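Local coordinates for Iron(III) ABC transporter, periplasmic iron-compound-binding protein (Vibrio cholerae, PDB 3TEF) that probably captures iron-loaded catecholate siderophores in the periplasm and hands them to an inner-membrane ABC transporter for import, at residues A[13-16]-A[17-21]; A[22-26]-A[27-31]; A[31-35]-A[36-40]. All coordinates share one frame; numbering follows the deposited sequence.

Contact 1: A[13-16]-A[17-21]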
ATOM      1  N   THR A  13     -18.778  -3.163  10.548  1.00 26.17           N
ATOM      2  CA  THR A  13     -18.624  -2.506  11.832  1.00 27.20           C
ATOM      3  C   THR A  13     -19.566  -1.315  11.912  1.00 28.20           C
ATOM      4  O   THR A  13     -19.596  -0.479  11.009  1.00 27.56           O
ATOM      5  CB  THR A  13     -17.181  -2.000  12.012  1.00 25.36           C
ATOM      6  OG1 THR A  13     -16.287  -3.123  11.973  1.00 24.69           O
ATOM      7  CG2 THR A  13     -17.031  -1.262  13.332  1.00 25.26           C
ATOM      8  N   THR A  14     -20.319  -1.232  13.002  1.00 27.82           N
ATOM      9  CA  THR A  14     -21.204  -0.095  13.217  1.00 28.70           C
ATOM     10  C   THR A  14     -20.680   0.776  14.355  1.00 29.53           C
ATOM     11  O   THR A  14     -20.292   0.273  15.410  1.00 29.51           O
ATOM     12  CB  THR A  14     -22.644  -0.556  13.522  1.00 33.71           C
ATOM     13  OG1 THR A  14     -23.147  -1.305  12.406  1.00 32.20           O
ATOM     14  CG2 THR A  14     -23.544   0.643  13.773  1.00 32.72           C
ATOM     15  N   LEU A  15     -20.641   2.083  14.123  1.00 30.47           N
ATOM     16  CA  LEU A  15     -20.221   3.022  15.150  1.00 29.48           C
ATOM     17  C   LEU A  15     -20.840   4.387  14.900  1.00 29.43           C
ATOM     18  O   LEU A  15     -21.234   4.715  13.778  1.00 33.76           O
ATOM     19  CB  LEU A  15     -18.691   3.151  15.189  1.00 28.49           C
ATOM     20  CG  LEU A  15     -18.068   3.855  13.989  1.00 28.88           C
ATOM     21  CD1 LEU A  15     -16.710   4.465  14.363  1.00 26.77           C
ATOM     22  CD2 LEU A  15     -17.951   2.902  12.809  1.00 26.53           C
ATOM     23  N   GLU A  16     -20.924   5.178  15.958  1.00 34.58           N
ATOM     24  CA  GLU A  16     -21.342   6.566  15.848  1.00 37.17           C
ATOM     25  C   GLU A  16     -20.354   7.389  15.015  1.00 35.86           C
ATOM     26  O   GLU A  16     -19.135   7.261  15.156  1.00 32.01           O
ATOM     27  CB  GLU A  16     -21.486   7.156  17.246  1.00 40.17           C
ATOM     28  CG  GLU A  16     -21.805   8.638  17.279  1.00 48.47           C
ATOM     29  CD  GLU A  16     -22.037   9.135  18.694  1.00 54.83           C
ATOM     30  OE1 GLU A  16     -22.726   8.426  19.463  1.00 57.33           O
ATOM     31  OE2 GLU A  16     -21.519  10.221  19.039  1.00 60.45           O
ATOM     32  N   GLN A  17     -20.879   8.236  14.140  1.00 33.95           N
ATOM     33  CA  GLN A  17     -20.027   9.100  13.330  1.00 35.41           C
ATOM     34  C   GLN A  17     -19.109  10.003  14.147  1.00 33.35           C
ATOM     35  O   GLN A  17     -19.398  10.342  15.300  1.00 33.53           O
ATOM     36  CB  GLN A  17     -20.870   9.954  12.385  1.00 35.35           C
ATOM     37  CG  GLN A  17     -21.007   9.373  11.004  1.00 37.33           C
ATOM     38  CD  GLN A  17     -21.698  10.328  10.047  1.00 41.02           C
ATOM     39  OE1 GLN A  17     -21.277  10.494   8.901  1.00 39.89           O
ATOM     40  NE2 GLN A  17     -22.763  10.964  10.520  1.00 43.06           N
ATOM     41  N   LYS A  18     -18.006  10.396  13.521  1.00 31.08           N
ATOM     42  CA  LYS A  18     -17.031  11.309  14.111  1.00 34.37           C
ATOM     43  C   LYS A  18     -16.516  10.840  15.462  1.00 32.40           C
ATOM     44  O   LYS A  18     -16.645  11.543  16.466  1.00 32.39           O
ATOM     45  CB  LYS A  18     -17.591  12.729  14.186  1.00 37.13           C
ATOM     46  CG  LYS A  18     -17.758  13.343  12.804  1.00 37.74           C
ATOM     47  CD  LYS A  18     -19.153  13.896  12.588  1.00 43.08           C
ATOM     48  CE  LYS A  18     -19.280  15.296  13.173  1.00 49.51           C
ATOM     49  NZ  LYS A  18     -18.381  16.272  12.490  1.00 49.06           N
ATOM     50  N   PRO A  19     -15.916   9.645  15.485  1.00 30.94           N
ATOM     51  CA  PRO A  19     -15.279   9.164  16.711  1.00 28.59           C
ATOM     52  C   PRO A  19     -14.156  10.115  17.103  1.00 31.51           C
ATOM     53  O   PRO A  19     -13.388  10.549  16.241  1.00 29.38           O
ATOM     54  CB  PRO A  19     -14.725   7.794  16.306  1.00 28.26           C
ATOM     55  CG  PRO A  19     -14.593   7.852  14.815  1.00 31.23           C
ATOM     56  CD  PRO A  19     -15.739   8.708  14.361  1.00 32.21           C
ATOM     57  N   GLN A  20     -14.078  10.444  18.388  1.00 30.70           N
ATOM     58  CA  GLN A  20     -13.153  11.469  18.860  1.00 31.12           C
ATOM     59  C   GLN A  20     -11.763  10.926  19.152  1.00 29.75           C
ATOM     60  O   GLN A  20     -10.761  11.625  18.970  1.00 31.49           O
ATOM     61  CB  GLN A  20     -13.726  12.171  20.094  1.00 34.56           C
ATOM     62  CG  GLN A  20     -14.985  12.972  19.793  1.00 38.38           C
ATOM     63  CD  GLN A  20     -14.775  13.965  18.662  1.00 43.93           C
ATOM     64  OE1 GLN A  20     -15.370  13.843  17.585  1.00 48.92           O
ATOM     65  NE2 GLN A  20     -13.922  14.954  18.900  1.00 44.68           N
ATOM     66  N   ARG A  21     -11.709   9.684  19.610  1.00 26.57           N
ATOM     67  CA  ARG A  21     -10.449   9.036  19.957  1.00 26.54           C
ATOM     68  C   ARG A  21     -10.203   7.869  19.004  1.00 25.70           C
ATOM     69  O   ARG A  21     -10.886   6.847  19.059  1.00 26.18           O
ATOM     70  CB  ARG A  21     -10.474   8.558  21.414  1.00 29.54           C
ATOM     71  CG  ARG A  21     -10.688   9.690  22.425  1.00 32.48           C
ATOM     72  CD  ARG A  21     -10.644   9.179  23.859  1.00 27.67           C
ATOM     73  NE  ARG A  21      -9.337   8.607  24.161  1.00 31.08           N
ATOM     74  CZ  ARG A  21      -8.250   9.322  24.436  1.00 31.83           C
ATOM     75  NH1 ARG A  21      -8.303  10.654  24.441  1.00 32.44           N
ATOM     76  NH2 ARG A  21      -7.107   8.706  24.698  1.00 32.51           N
TER
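L15 and P19 meet through single carbons, methyl CD1 of the leucine lying 4.0 Å from ring atom CG of the proline, at the point where the antiparallel hairpin of strands 3-8 and 11-16 gives way to the loop leading into strand 22-25. The leucine's first torsion (chi1 70°) puts CG between its backbone N and carbonyl carbon, and from there CD1 extends along the chain toward the ring while CD2 turns back. The two side chains cross at a slant, so the touch is a small apolar one. Both also rest on L82 of strand 82-85, and P19 reaches V127 and F128 at the end of helix 113-128. The backbone of L15 still pairs with V4 in the hairpin, while its side chain is buried.

E16, the last strand residue, works differently. With CG anti to the backbone N (chi1 175°), its side chain runs out extended, and CG lies beside the start of the loop, 3.3 Å from Q17 N and 3.6 Å from Q17 O. The carboxylate continues into an exposed position. Past it the backbone turns sharply: K18 takes left-handed helical angles, and the following residue, being a proline, has no N-H to offer back to the strand. The bend is therefore shaped by backbone conformation and by bonds to other parts of the fold, Q17 pairing with E2 and K18 with V127. Within the bend itself, E16 O faces the proline ring, at 3.8 Å from P19 CD.

Contact 2: A[22-26]-A[27-31]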
ATOM      1  N   VAL A  22      -9.244   8.046  18.107  1.00 24.68           N
ATOM      2  CA  VAL A  22      -8.961   7.056  17.077  1.00 23.71           C
ATOM      3  C   VAL A  22      -7.564   6.487  17.288  1.00 21.89           C
ATOM      4  O   VAL A  22      -6.596   7.234  17.431  1.00 22.13           O
ATOM      5  CB  VAL A  22      -9.027   7.685  15.673  1.00 23.15           C
ATOM      6  CG1 VAL A  22      -8.769   6.634  14.596  1.00 22.61           C
ATOM      7  CG2 VAL A  22     -10.367   8.363  15.470  1.00 22.94           C
ATOM      8  N   VAL A  23      -7.470   5.162  17.307  1.00 20.70           N
ATOM      9  CA  VAL A  23      -6.192   4.465  17.382  1.00 19.38           C
ATOM     10  C   VAL A  23      -5.937   3.886  15.994  1.00 20.04           C
ATOM     11  O   VAL A  23      -6.844   3.318  15.380  1.00 21.70           O
ATOM     12  CB  VAL A  23      -6.258   3.327  18.423  1.00 24.14           C
ATOM     13  CG1 VAL A  23      -5.058   2.380  18.300  1.00 24.30           C
ATOM     14  CG2 VAL A  23      -6.350   3.906  19.817  1.00 24.07           C
ATOM     15  N   VAL A  24      -4.715   4.037  15.492  1.00 18.79           N
ATOM     16  CA  VAL A  24      -4.409   3.579  14.145  1.00 18.34           C
ATOM     17  C   VAL A  24      -3.203   2.643  14.137  1.00 22.10           C
ATOM     18  O   VAL A  24      -2.117   2.995  14.629  1.00 21.92           O
ATOM     19  CB  VAL A  24      -4.142   4.772  13.186  1.00 19.05           C
ATOM     20  CG1 VAL A  24      -3.931   4.264  11.770  1.00 20.28           C
ATOM     21  CG2 VAL A  24      -5.297   5.767  13.230  1.00 19.52           C
ATOM     22  N   ILE A  25      -3.395   1.453  13.571  1.00 18.41           N
ATOM     23  CA  ILE A  25      -2.285   0.540  13.334  1.00 19.04           C
ATOM     24  C   ILE A  25      -2.113   0.381  11.820  1.00 19.71           C
ATOM     25  O   ILE A  25      -3.086   0.136  11.106  1.00 20.24           O
ATOM     26  CB  ILE A  25      -2.552  -0.820  13.978  1.00 19.77           C
ATOM     27  CG1 ILE A  25      -2.608  -0.643  15.503  1.00 21.07           C
ATOM     28  CG2 ILE A  25      -1.445  -1.793  13.607  1.00 20.42           C
ATOM     29  CD1 ILE A  25      -3.083  -1.879  16.248  1.00 25.33           C
ATOM     30  N   GLY A  26      -0.886   0.542  11.329  1.00 20.23           N
ATOM     31  CA  GLY A  26      -0.635   0.457   9.895  1.00 18.54           C
ATOM     32  C   GLY A  26      -0.315   1.824   9.296  1.00 18.99           C
ATOM     33  O   GLY A  26      -0.977   2.816   9.603  1.00 20.89           O
ATOM     34  N   VAL A  27       0.673   1.862   8.411  1.00 15.81           N
ATOM     35  CA  VAL A  27       1.122   3.122   7.818  1.00 17.55           C
ATOM     36  C   VAL A  27       0.149   3.642   6.774  1.00 19.91           C
ATOM     37  O   VAL A  27       0.003   4.850   6.609  1.00 18.20           O
ATOM     38  CB  VAL A  27       2.525   2.975   7.214  1.00 21.17           C
ATOM     39  CG1 VAL A  27       2.995   4.305   6.599  1.00 18.56           C
ATOM     40  CG2 VAL A  27       3.501   2.488   8.281  1.00 21.56           C
ATOM     41  N   GLY A  28      -0.525   2.734   6.062  1.00 19.17           N
ATOM     42  CA  GLY A  28      -1.458   3.166   5.039  1.00 19.27           C
ATOM     43  C   GLY A  28      -2.678   3.828   5.655  1.00 18.25           C
ATOM     44  O   GLY A  28      -3.147   4.865   5.168  1.00 18.88           O
ATOM     45  N   ALA A  29      -3.193   3.208   6.721  1.00 19.00           N
ATOM     46  CA  ALA A  29      -4.305   3.760   7.486  1.00 19.63           C
ATOM     47  C   ALA A  29      -3.928   5.126   8.077  1.00 19.14           C
ATOM     48  O   ALA A  29      -4.689   6.089   7.978  1.00 20.36           O
ATOM     49  CB  ALA A  29      -4.720   2.795   8.591  1.00 21.57           C
ATOM     50  N   LEU A  30      -2.740   5.207   8.665  1.00 18.79           N
ATOM     51  CA  LEU A  30      -2.271   6.473   9.240  1.00 19.83           C
ATOM     52  C   LEU A  30      -2.124   7.578   8.169  1.00 18.83           C
ATOM     53  O   LEU A  30      -2.561   8.721   8.365  1.00 21.23           O
ATOM     54  CB  LEU A  30      -0.964   6.244  10.010  1.00 19.10           C
ATOM     55  CG  LEU A  30      -0.395   7.454  10.763  1.00 17.50           C
ATOM     56  CD1 LEU A  30      -1.426   8.082  11.683  1.00 21.58           C
ATOM     57  CD2 LEU A  30       0.827   7.022  11.560  1.00 18.89           C
ATOM     58  N   ASP A  31      -1.530   7.230   7.027  1.00 16.51           N
ATOM     59  CA  ASP A  31      -1.435   8.123   5.868  1.00 18.59           C
ATOM     60  C   ASP A  31      -2.805   8.695   5.491  1.00 22.11           C
ATOM     61  O   ASP A  31      -2.984   9.910   5.444  1.00 19.45           O
ATOM     62  CB  ASP A  31      -0.796   7.341   4.711  1.00 19.89           C
ATOM     63  CG  ASP A  31      -0.795   8.075   3.384  1.00 20.40           C
ATOM     64  OD1 ASP A  31      -1.581   9.026   3.136  1.00 20.62           O
ATOM     65  OD2 ASP A  31       0.002   7.636   2.543  1.00 19.27           O
TER
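G26 and L30 are joined by the first helical hydrogen bond after the strand: L30 N donates to G26 O at 3.1 Å, with an angle of 159° at the hydrogen and the donor tilted somewhat from the carbonyl plane. This is the strand-to-helix corner of the beta-alpha-beta unit made by strand 22-25, helix 27-35 and strand 42-43. G26 sits at the N-cap position, and its carbonyl starts the i to i+4 series that D31 N and V27 O continue. The same oxygen has carbon neighbours as well, with L30 CB 3.5 Å away.

Apolar packing makes up the second kind of contact, and V24 carries it. One branch does the work: CG1, anti to the backbone N (chi1 -176°), points into the first turn of the helix, 3.6 Å from A29 CB. The same V24 CG1 lies 3.5 Å from L30 N. A single methyl is thus set against two consecutive helix residues. A29 closes the corner on the strand side, its CB also lying 4.0 Å from I25 O.

Backbone shape is the third element. G26 has a positive phi, at which a side chain would run into the carbonyl of I25, so the reversal relies on a residue that has none. Strand and helix segments run at 137° to each other, their axes 7.0 Å apart at the closest.

Around this buried corner, V24 pairs by backbone with A42 and S44, and S44 OG takes the N-H of G26. A29 packs on V84 of strand 82-85 and L30 on V43 of strand 42-43, which packs the helix against the parallel sheet, while V27, on the side of the helix away from the strand, packs on N258 and I262 of helix 257-262.

Contact 3: A[31-35]-A[36-40]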
ATOM      1  N   ASP A  31      -1.530   7.230   7.027  1.00 16.51           N
ATOM      2  CA  ASP A  31      -1.435   8.123   5.868  1.00 18.59           C
ATOM      3  C   ASP A  31      -2.805   8.695   5.491  1.00 22.11           C
ATOM      4  O   ASP A  31      -2.984   9.910   5.444  1.00 19.45           O
ATOM      5  CB  ASP A  31      -0.796   7.341   4.711  1.00 19.89           C
ATOM      6  CG  ASP A  31      -0.795   8.075   3.384  1.00 20.40           C
ATOM      7  OD1 ASP A  31      -1.581   9.026   3.136  1.00 20.62           O
ATOM      8  OD2 ASP A  31       0.002   7.636   2.543  1.00 19.27           O
ATOM      9  N   ALA A  32      -3.788   7.834   5.230  1.00 19.69           N
ATOM     10  CA  ALA A  32      -5.070   8.356   4.765  1.00 19.72           C
ATOM     11  C   ALA A  32      -5.766   9.161   5.861  1.00 20.73           C
ATOM     12  O   ALA A  32      -6.329  10.230   5.611  1.00 24.90           O
ATOM     13  CB  ALA A  32      -5.969   7.217   4.253  1.00 20.32           C
ATOM     14  N   ILE A  33      -5.687   8.670   7.090  1.00 19.17           N
ATOM     15  CA  ILE A  33      -6.333   9.344   8.215  1.00 21.68           C
ATOM     16  C   ILE A  33      -5.724  10.735   8.450  1.00 22.72           C
ATOM     17  O   ILE A  33      -6.438  11.735   8.513  1.00 24.99           O
ATOM     18  CB  ILE A  33      -6.324   8.461   9.484  1.00 25.32           C
ATOM     19  CG1 ILE A  33      -7.395   7.366   9.343  1.00 27.66           C
ATOM     20  CG2 ILE A  33      -6.568   9.297  10.724  1.00 28.60           C
ATOM     21  CD1 ILE A  33      -7.339   6.276  10.398  1.00 29.00           C
ATOM     22  N   ASP A  34      -4.408  10.803   8.534  1.00 22.16           N
ATOM     23  CA  ASP A  34      -3.756  12.096   8.672  1.00 25.46           C
ATOM     24  C   ASP A  34      -4.033  13.014   7.474  1.00 26.34           C
ATOM     25  O   ASP A  34      -4.297  14.200   7.651  1.00 25.81           O
ATOM     26  CB  ASP A  34      -2.257  11.921   8.895  1.00 22.98           C
ATOM     27  CG  ASP A  34      -1.539  13.245   9.000  1.00 27.14           C
ATOM     28  OD1 ASP A  34      -1.580  13.852  10.085  1.00 27.26           O
ATOM     29  OD2 ASP A  34      -0.955  13.669   7.988  1.00 28.40           O
ATOM     30  N   SER A  35      -3.978  12.462   6.263  1.00 22.61           N
ATOM     31  CA  SER A  35      -4.179  13.242   5.041  1.00 22.13           C
ATOM     32  C   SER A  35      -5.539  13.941   5.004  1.00 25.12           C
ATOM     33  O   SER A  35      -5.663  15.058   4.471  1.00 26.26           O
ATOM     34  CB  SER A  35      -4.015  12.365   3.797  1.00 24.09           C
ATOM     35  OG  SER A  35      -2.686  11.893   3.680  1.00 30.20           O
ATOM     36  N   PHE A  36      -6.549  13.282   5.557  1.00 24.14           N
ATOM     37  CA  PHE A  36      -7.906  13.829   5.585  1.00 27.33           C
ATOM     38  C   PHE A  36      -8.162  14.677   6.837  1.00 30.92           C
ATOM     39  O   PHE A  36      -9.285  15.111   7.088  1.00 32.09           O
ATOM     40  CB  PHE A  36      -8.960  12.719   5.410  1.00 29.59           C
ATOM     41  CG  PHE A  36      -9.086  12.228   3.988  1.00 28.57           C
ATOM     42  CD1 PHE A  36      -9.375  13.120   2.962  1.00 32.62           C
ATOM     43  CD2 PHE A  36      -8.923  10.888   3.678  1.00 27.07           C
ATOM     44  CE1 PHE A  36      -9.484  12.677   1.655  1.00 31.17           C
ATOM     45  CE2 PHE A  36      -9.023  10.440   2.377  1.00 26.92           C
ATOM     46  CZ  PHE A  36      -9.312  11.333   1.364  1.00 29.46           C
ATOM     47  N   GLY A  37      -7.105  14.919   7.609  1.00 27.69           N
ATOM     48  CA  GLY A  37      -7.153  15.908   8.667  1.00 31.10           C
ATOM     49  C   GLY A  37      -7.546  15.406  10.038  1.00 27.68           C
ATOM     50  O   GLY A  37      -7.875  16.193  10.920  1.00 30.71           O
ATOM     51  N   ILE A  38      -7.509  14.090  10.224  1.00 26.18           N
ATOM     52  CA  ILE A  38      -7.856  13.493  11.512  1.00 24.87           C
ATOM     53  C   ILE A  38      -6.594  13.202  12.324  1.00 26.24           C
ATOM     54  O   ILE A  38      -5.613  12.715  11.771  1.00 28.94           O
ATOM     55  CB  ILE A  38      -8.624  12.166  11.308  1.00 26.84           C
ATOM     56  CG1 ILE A  38      -9.887  12.381  10.455  1.00 31.05           C
ATOM     57  CG2 ILE A  38      -8.915  11.506  12.649  1.00 26.51           C
ATOM     58  CD1 ILE A  38     -10.857  13.406  11.020  1.00 34.07           C
ATOM     59  N   GLU A  39      -6.610  13.492  13.626  1.00 25.00           N
ATOM     60  CA  GLU A  39      -5.430  13.245  14.452  1.00 27.91           C
ATOM     61  C   GLU A  39      -5.701  12.144  15.472  1.00 24.71           C
ATOM     62  O   GLU A  39      -6.522  12.316  16.361  1.00 26.89           O
ATOM     63  CB  GLU A  39      -4.967  14.511  15.179  1.00 32.50           C
ATOM     64  CG  GLU A  39      -3.639  14.322  15.906  1.00 33.32           C
ATOM     65  CD  GLU A  39      -3.217  15.535  16.702  1.00 40.39           C
ATOM     66  OE1 GLU A  39      -3.960  16.540  16.695  1.00 45.30           O
ATOM     67  OE2 GLU A  39      -2.137  15.483  17.328  1.00 42.15           O
ATOM     68  N   PRO A  40      -4.983  11.023  15.356  1.00 23.31           N
ATOM     69  CA  PRO A  40      -5.206   9.863  16.232  1.00 24.61           C
ATOM     70  C   PRO A  40      -4.630  10.098  17.620  1.00 25.26           C
ATOM     71  O   PRO A  40      -3.801  11.005  17.796  1.00 27.20           O
ATOM     72  CB  PRO A  40      -4.412   8.753  15.550  1.00 22.63           C
ATOM     73  CG  PRO A  40      -3.282   9.495  14.872  1.00 28.10           C
ATOM     74  CD  PRO A  40      -3.907  10.789  14.375  1.00 24.00           C
TER
HETATM   75  O   HOH W   1      -4.163  15.214  11.003  1.00 35.77           O
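I33 and I38 close the end of helix 27-35 in a Schellman motif, and they form its tight half. I38 N donates to I33 O at 3.1 Å, a bond spanning five residues, while G37 N turns back to D34 O at 2.9 Å. That second donor lies well above the carbonyl plane, 62° out of it, as the chain tightens into its last turn. G37 has a positive phi of 92°, the left-handed C-prime position at which a side chain would be pressed against the carbonyl of F36. The apolar partner of the motif is present too: branch CG2 of I33, anti to its backbone N, lies 3.6 Å from I38 CB, the two side chains running at a slant to each other. L124 and F128 of helix 113-128 cover these isoleucines from outside the turn.

F36 keeps the last ordinary helical bond, F36 N to A32 O at 3.1 Å, with a weak second one to I33 O. Its chi1 of -76° brings the ring back along the helix, so that CD2 lies 3.3 Å from A32 O, the ring coming to it obliquely. S35 adds a side-chain bond: OG donates to D31 O at 2.7 Å, from the face of that carbonyl away from the one S35 N uses, so one oxygen is gripped twice. V267 lies against both S35 and F36.

On the looser side G37 is exposed, and D34, pointing away from the turn, is tied through its carboxylate to Y56 OH. There a water bridges helix and loop: it donates to D34 OD1 at 3.1 Å and, more weakly, to I38 O at 3.0 Å.

Contacts 2 and 3 hold opposite ends of the same helix, 27-35, and share D31, whose carboxylate accepts bonds from K268 N and A269 N. Contact 2 is core: beside one backbone bond, it is packing of a strand methyl on the helix's first turn. Contact 3, partly buried, relies more on backbone bonds and admits water on its outer side. The two also touch directly, V24 CG2 meeting I33 CD1 and P40 CB, so strand, helix and exit loop pack as one unit. Contact 1 lies nearer the surface, its centre about 15 Å from each of the others; it leads into strand 22-25 through a loop held by bonds to other parts of the fold rather than between its two segments.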